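Side-chain contacts in glutathione S-transferase, N-terminal domain protein (Pseudomonas putida, PDB 4NAX), which binds oxidized glutathione disulfide and, as a member of the glutathione S-transferase superfamily, probably has transferase activity: residues 36-40 / 41-45; 78-82 / 83-87. All coordinates share one frame; numbering follows the deposited sequence.

In the fold
Both contacts belong to the thioredoxin-like N-terminal domain and follow each other in series, neither crossing nor enclosing the other. Strand 21-25 leads into helix 31-41, whose C-terminal end is closed by contact 1 before the chain enters strand 45-49, completing a beta-alpha-beta crossover between parallel strands. After helix 60-65 comes strand 73-76; contact 2 then closes the hairpin loop that joins it to strand 85-88, an outermost strand of the sheet within this chain. The two centres lie about 17 Å apart without touching. Helix 90-101 connects them, meeting Leu-38 through Leu-97 and Leu-85 through Tyr-96. Contact 2 also reaches the second subunit.

Contact 1 of 2, residues 36-40 / 41-45; sequences IMLEE and IGLAY
Met-37 and Ile-41 meet one turn apart, Met-37 CE 3.9 Å from Ile-41 CG2, while Met-37 O receives a helical i+4 to i bond from Ile-41 N. Leu-38 O takes two weak bonds, from Gly-42 N and Leu-43 N, and a water bridging to Leu-43 O donates a sound one at 2.9 Å to Leu-38 O. The weak 6-to-1 bond from Leu-43 N, glycine's ready positive phi at Gly-42 and Leu-38 CD2 packed 3.8 Å from Leu-43 CD2 make this helix end resemble a Schellman motif. Leu-38 CD1 makes a CH-pi contact over the Tyr-45 ring, 3.8 Å from its centroid. Glu-39 starts away from the loop, but a bend at chi2 (-70°) swings its carboxylate back. Glu-39 OE2 accepts the Tyr-45 OH proton at 2.7 Å through its anti lone pair, at the ring edge, carboxylate and ring planes 73° apart. A phenylalanine in place of Tyr-45 could keep the Leu-38 contact but would probably leave Glu-39 OE2 without its hydroxyl donor. Glu-40 leads away, its OE2 hydrogen-bonded to Tyr-178 and salt-bridged to Arg-220. Helices 90-101 and 180-193 cover Met-37, helix 221-226 borders both glutamates, Tyr-45 touches Ile-229, and the chain passes on toward strand 45-49.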
loop_
_atom_site.group_PDB
_atom_site.type_symbol
_atom_site.label_atom_id
_atom_site.label_comp_id
_atom_site.label_asym_id
_atom_site.label_seq_id
_atom_site.Cartn_x
_atom_site.Cartn_y
_atom_site.Cartn_z
ATOM N N ILE A 36 -8.363 5.485 -14.855
ATOM C CA ILE A 36 -8.697 6.861 -14.540
ATOM C C ILE A 36 -7.454 7.744 -14.661
ATOM O O ILE A 36 -7.494 8.821 -15.265
ATOM C CB ILE A 36 -9.338 6.997 -13.146
ATOM C CG1 ILE A 36 -10.730 6.380 -13.150
ATOM C CG2 ILE A 36 -9.411 8.467 -12.747
ATOM C CD1 ILE A 36 -11.335 6.228 -11.781
ATOM N N MET A 37 -6.340 7.310 -14.074
ATOM C CA MET A 37 -5.127 8.091 -14.138
ATOM C C MET A 37 -4.705 8.371 -15.588
ATOM O O MET A 37 -4.372 9.500 -15.928
ATOM C CB MET A 37 -4.012 7.349 -13.396
ATOM C CG MET A 37 -2.672 8.054 -13.412
ATOM S SD MET A 37 -2.727 9.632 -12.547
ATOM C CE MET A 37 -0.979 10.013 -12.560
ATOM N N LEU A 38 -4.711 7.334 -16.421
ATOM C CA LEU A 38 -4.314 7.479 -17.809
ATOM C C LEU A 38 -5.241 8.440 -18.551
ATOM O O LEU A 38 -4.779 9.283 -19.346
ATOM C CB LEU A 38 -4.284 6.118 -18.488
ATOM C CG LEU A 38 -3.124 5.230 -18.010
ATOM C CD1 LEU A 38 -3.397 3.772 -18.334
ATOM C CD2 LEU A 38 -1.812 5.693 -18.616
ATOM N N GLU A 39 -6.541 8.331 -18.276
ATOM C CA GLU A 39 -7.504 9.268 -18.869
ATOM C C GLU A 39 -7.258 10.701 -18.415
ATOM O O GLU A 39 -7.393 11.642 -19.200
ATOM C CB GLU A 39 -8.948 8.842 -18.550
ATOM C CG GLU A 39 -9.371 7.523 -19.176
ATOM C CD GLU A 39 -9.541 7.588 -20.679
ATOM O OE1 GLU A 39 -9.983 8.633 -21.196
ATOM O OE2 GLU A 39 -9.255 6.574 -21.348
ATOM N N GLU A 40 -6.954 10.895 -17.135
ATOM C CA GLU A 40 -6.717 12.244 -16.587
ATOM C C GLU A 40 -5.495 12.914 -17.223
ATOM O O GLU A 40 -5.531 14.105 -17.498
ATOM C CB GLU A 40 -6.488 12.202 -15.073
ATOM C CG GLU A 40 -7.713 11.854 -14.244
ATOM C CD GLU A 40 -8.720 12.993 -14.049
ATOM O OE1 GLU A 40 -8.674 14.056 -14.733
ATOM O OE2 GLU A 40 -9.640 12.809 -13.217
ATOM N N ILE A 41 -4.419 12.150 -17.400
ATOM C CA ILE A 41 -3.153 12.726 -17.831
ATOM C C ILE A 41 -3.024 12.789 -19.350
ATOM O O ILE A 41 -2.122 13.445 -19.867
ATOM C CB ILE A 41 -1.920 12.038 -17.191
ATOM C CG1 ILE A 41 -1.731 10.619 -17.726
ATOM C CG2 ILE A 41 -2.026 12.098 -15.670
ATOM C CD1 ILE A 41 -0.569 9.847 -17.139
ATOM N N GLY A 42 -3.922 12.114 -20.063
ATOM C CA GLY A 42 -3.941 12.167 -21.517
ATOM C C GLY A 42 -2.858 11.357 -22.211
ATOM O O GLY A 42 -2.525 11.610 -23.354
ATOM N N LEU A 43 -2.318 10.362 -21.520
ATOM C CA LEU A 43 -1.267 9.526 -22.077
ATOM C C LEU A 43 -1.903 8.434 -22.919
ATOM O O LEU A 43 -2.813 7.720 -22.455
ATOM C CB LEU A 43 -0.433 8.889 -20.971
ATOM C CG LEU A 43 0.710 7.966 -21.379
ATOM C CD1 LEU A 43 1.794 8.735 -22.113
ATOM C CD2 LEU A 43 1.309 7.301 -20.150
ATOM N N ALA A 44 -1.420 8.282 -24.146
ATOM C CA ALA A 44 -1.899 7.193 -24.998
ATOM C C ALA A 44 -1.695 5.858 -24.313
ATOM O O ALA A 44 -0.663 5.621 -23.715
ATOM C CB ALA A 44 -1.164 7.212 -26.329
ATOM N N TYR A 45 -2.677 4.969 -24.415
ATOM C CA TYR A 45 -2.532 3.638 -23.882
ATOM C C TYR A 45 -3.430 2.671 -24.603
ATOM O O TYR A 45 -4.423 3.071 -25.221
ATOM C CB TYR A 45 -2.804 3.604 -22.382
ATOM C CG TYR A 45 -4.246 3.812 -21.950
ATOM C CD1 TYR A 45 -4.838 5.065 -21.968
ATOM C CD2 TYR A 45 -4.987 2.756 -21.473
ATOM C CE1 TYR A 45 -6.142 5.269 -21.537
ATOM C CE2 TYR A 45 -6.279 2.925 -21.013
ATOM C CZ TYR A 45 -6.870 4.173 -21.061
ATOM O OH TYR A 45 -8.149 4.296 -20.565
HETATM O O HOH W 1 -5.323 8.795 -22.133
#

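Contact 2 of 2, residues 78-82 / 83-87; sequences NGPGG and QPLPL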
loop_
_atom_site.group_PDB
_atom_site.type_symbol
_atom_site.label_atom_id
_atom_site.label_comp_id
_atom_site.label_asym_id
_atom_site.label_seq_id
_atom_site.Cartn_x
_atom_site.Cartn_y
_atom_site.Cartn_z
ATOM N N ASN A 78 7.870 2.953 -23.372
ATOM C CA ASN A 78 8.618 4.196 -23.199
ATOM C C ASN A 78 8.962 4.441 -21.738
ATOM O O ASN A 78 8.692 5.500 -21.192
ATOM C CB ASN A 78 7.835 5.355 -23.805
ATOM C CG ASN A 78 7.307 5.012 -25.182
ATOM O OD1 ASN A 78 8.080 4.660 -26.066
ATOM N ND2 ASN A 78 5.985 5.062 -25.359
ATOM N N GLY A 79 9.572 3.432 -21.121
ATOM C CA GLY A 79 9.983 3.542 -19.734
ATOM C C GLY A 79 11.310 4.264 -19.608
ATOM O O GLY A 79 11.822 4.840 -20.575
ATOM N N PRO A 80 11.881 4.242 -18.410
ATOM C CA PRO A 80 13.176 4.854 -18.186
ATOM C C PRO A 80 14.184 4.390 -19.232
ATOM O O PRO A 80 14.306 3.210 -19.540
ATOM C CB PRO A 80 13.549 4.374 -16.787
ATOM C CG PRO A 80 12.228 4.210 -16.125
ATOM C CD PRO A 80 11.334 3.642 -17.190
ATOM N N GLY A 81 14.916 5.373 -19.766
ATOM C CA GLY A 81 15.921 5.145 -20.771
ATOM C C GLY A 81 15.370 4.806 -22.148
ATOM O O GLY A 81 16.124 4.424 -23.044
ATOM N N GLY A 82 14.054 4.931 -22.326
ATOM C CA GLY A 82 13.414 4.475 -23.560
ATOM C C GLY A 82 13.337 2.965 -23.673
ATOM O O GLY A 82 13.168 2.449 -24.758
ATOM N N GLN A 83 13.496 2.265 -22.546
ATOM C CA GLN A 83 13.420 0.812 -22.475
ATOM C C GLN A 83 12.066 0.427 -21.854
ATOM O O GLN A 83 11.539 1.177 -21.049
ATOM C CB GLN A 83 14.573 0.259 -21.606
ATOM C CG GLN A 83 15.965 0.460 -22.177
ATOM C CD GLN A 83 16.132 -0.298 -23.458
ATOM O OE1 GLN A 83 15.848 0.230 -24.527
ATOM N NE2 GLN A 83 16.528 -1.564 -23.363
ATOM N N PRO A 84 11.516 -0.752 -22.211
ATOM C CA PRO A 84 10.248 -1.145 -21.591
ATOM C C PRO A 84 10.327 -1.257 -20.077
ATOM O O PRO A 84 11.343 -1.695 -19.533
ATOM C CB PRO A 84 9.938 -2.502 -22.237
ATOM C CG PRO A 84 10.614 -2.417 -23.566
ATOM C CD PRO A 84 11.906 -1.701 -23.271
ATOM N N LEU A 85 9.256 -0.850 -19.407
ATOM C CA LEU A 85 9.144 -0.999 -17.969
ATOM C C LEU A 85 7.902 -1.819 -17.638
ATOM O O LEU A 85 6.789 -1.351 -17.903
ATOM C CB LEU A 85 9.028 0.362 -17.290
ATOM C CG LEU A 85 8.931 0.290 -15.763
ATOM C CD1 LEU A 85 10.286 -0.057 -15.167
ATOM C CD2 LEU A 85 8.391 1.562 -15.157
ATOM N N PRO A 86 8.077 -3.015 -17.067
ATOM C CA PRO A 86 6.962 -3.773 -16.501
ATOM C C PRO A 86 6.666 -3.273 -15.097
ATOM O O PRO A 86 7.585 -2.897 -14.375
ATOM C CB PRO A 86 7.507 -5.184 -16.446
ATOM C CG PRO A 86 8.978 -4.988 -16.159
ATOM C CD PRO A 86 9.360 -3.701 -16.842
ATOM N N LEU A 87 5.396 -3.236 -14.709
ATOM C CA LEU A 87 5.065 -2.788 -13.353
ATOM C C LEU A 87 3.692 -3.294 -12.948
ATOM O O LEU A 87 2.743 -3.235 -13.728
ATOM C CB LEU A 87 5.103 -1.253 -13.255
ATOM C CG LEU A 87 5.395 -0.666 -11.884
ATOM C CD1 LEU A 87 6.797 -1.027 -11.396
ATOM C CD2 LEU A 87 5.236 0.837 -11.919
HETATM O O HOH W 2 13.031 0.912 -18.400
#
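Gln-83 O is met by Gly-79 N, in a weak bond of 3.0 Å, and by a water. The same water lies 2.9 Å from Pro-80 O. Two overlapping beta turns build the loop. In the first, Gly-82 N bonds to Gly-79 O at 2.8 Å, with Pro-80 and Gly-81 in the corner positions of a type II turn; proline's fixed phi suits the first and glycine's tolerance of positive phi the second. Next, Gln-83 N donates to Pro-80 O at 3.3 Å from well above the carbonyl plane (53° out of it), and Gly-81 and Gly-82, both at positive phi, occupy the corners of a type I' turn. Gly-79 has a steric reason too, since a beta carbon would collide with Gln-83 O and Leu-85 CB. With CG opposite its backbone N (chi1 -179°), Leu-85 brings CD2 to 4.1 Å from Pro-80 CD, and its CB lies 4.0 Å from that same atom. Both residues pack on Tyr-96, and in the second subunit Pro-80 meets Pro-109 and Leu-85 meets Ala-110. Within these residues the turn is held mainly by backbone bonds, glycine conformations and an apolar proline-leucine contact, with no side-chain hydrogen bond between the segments.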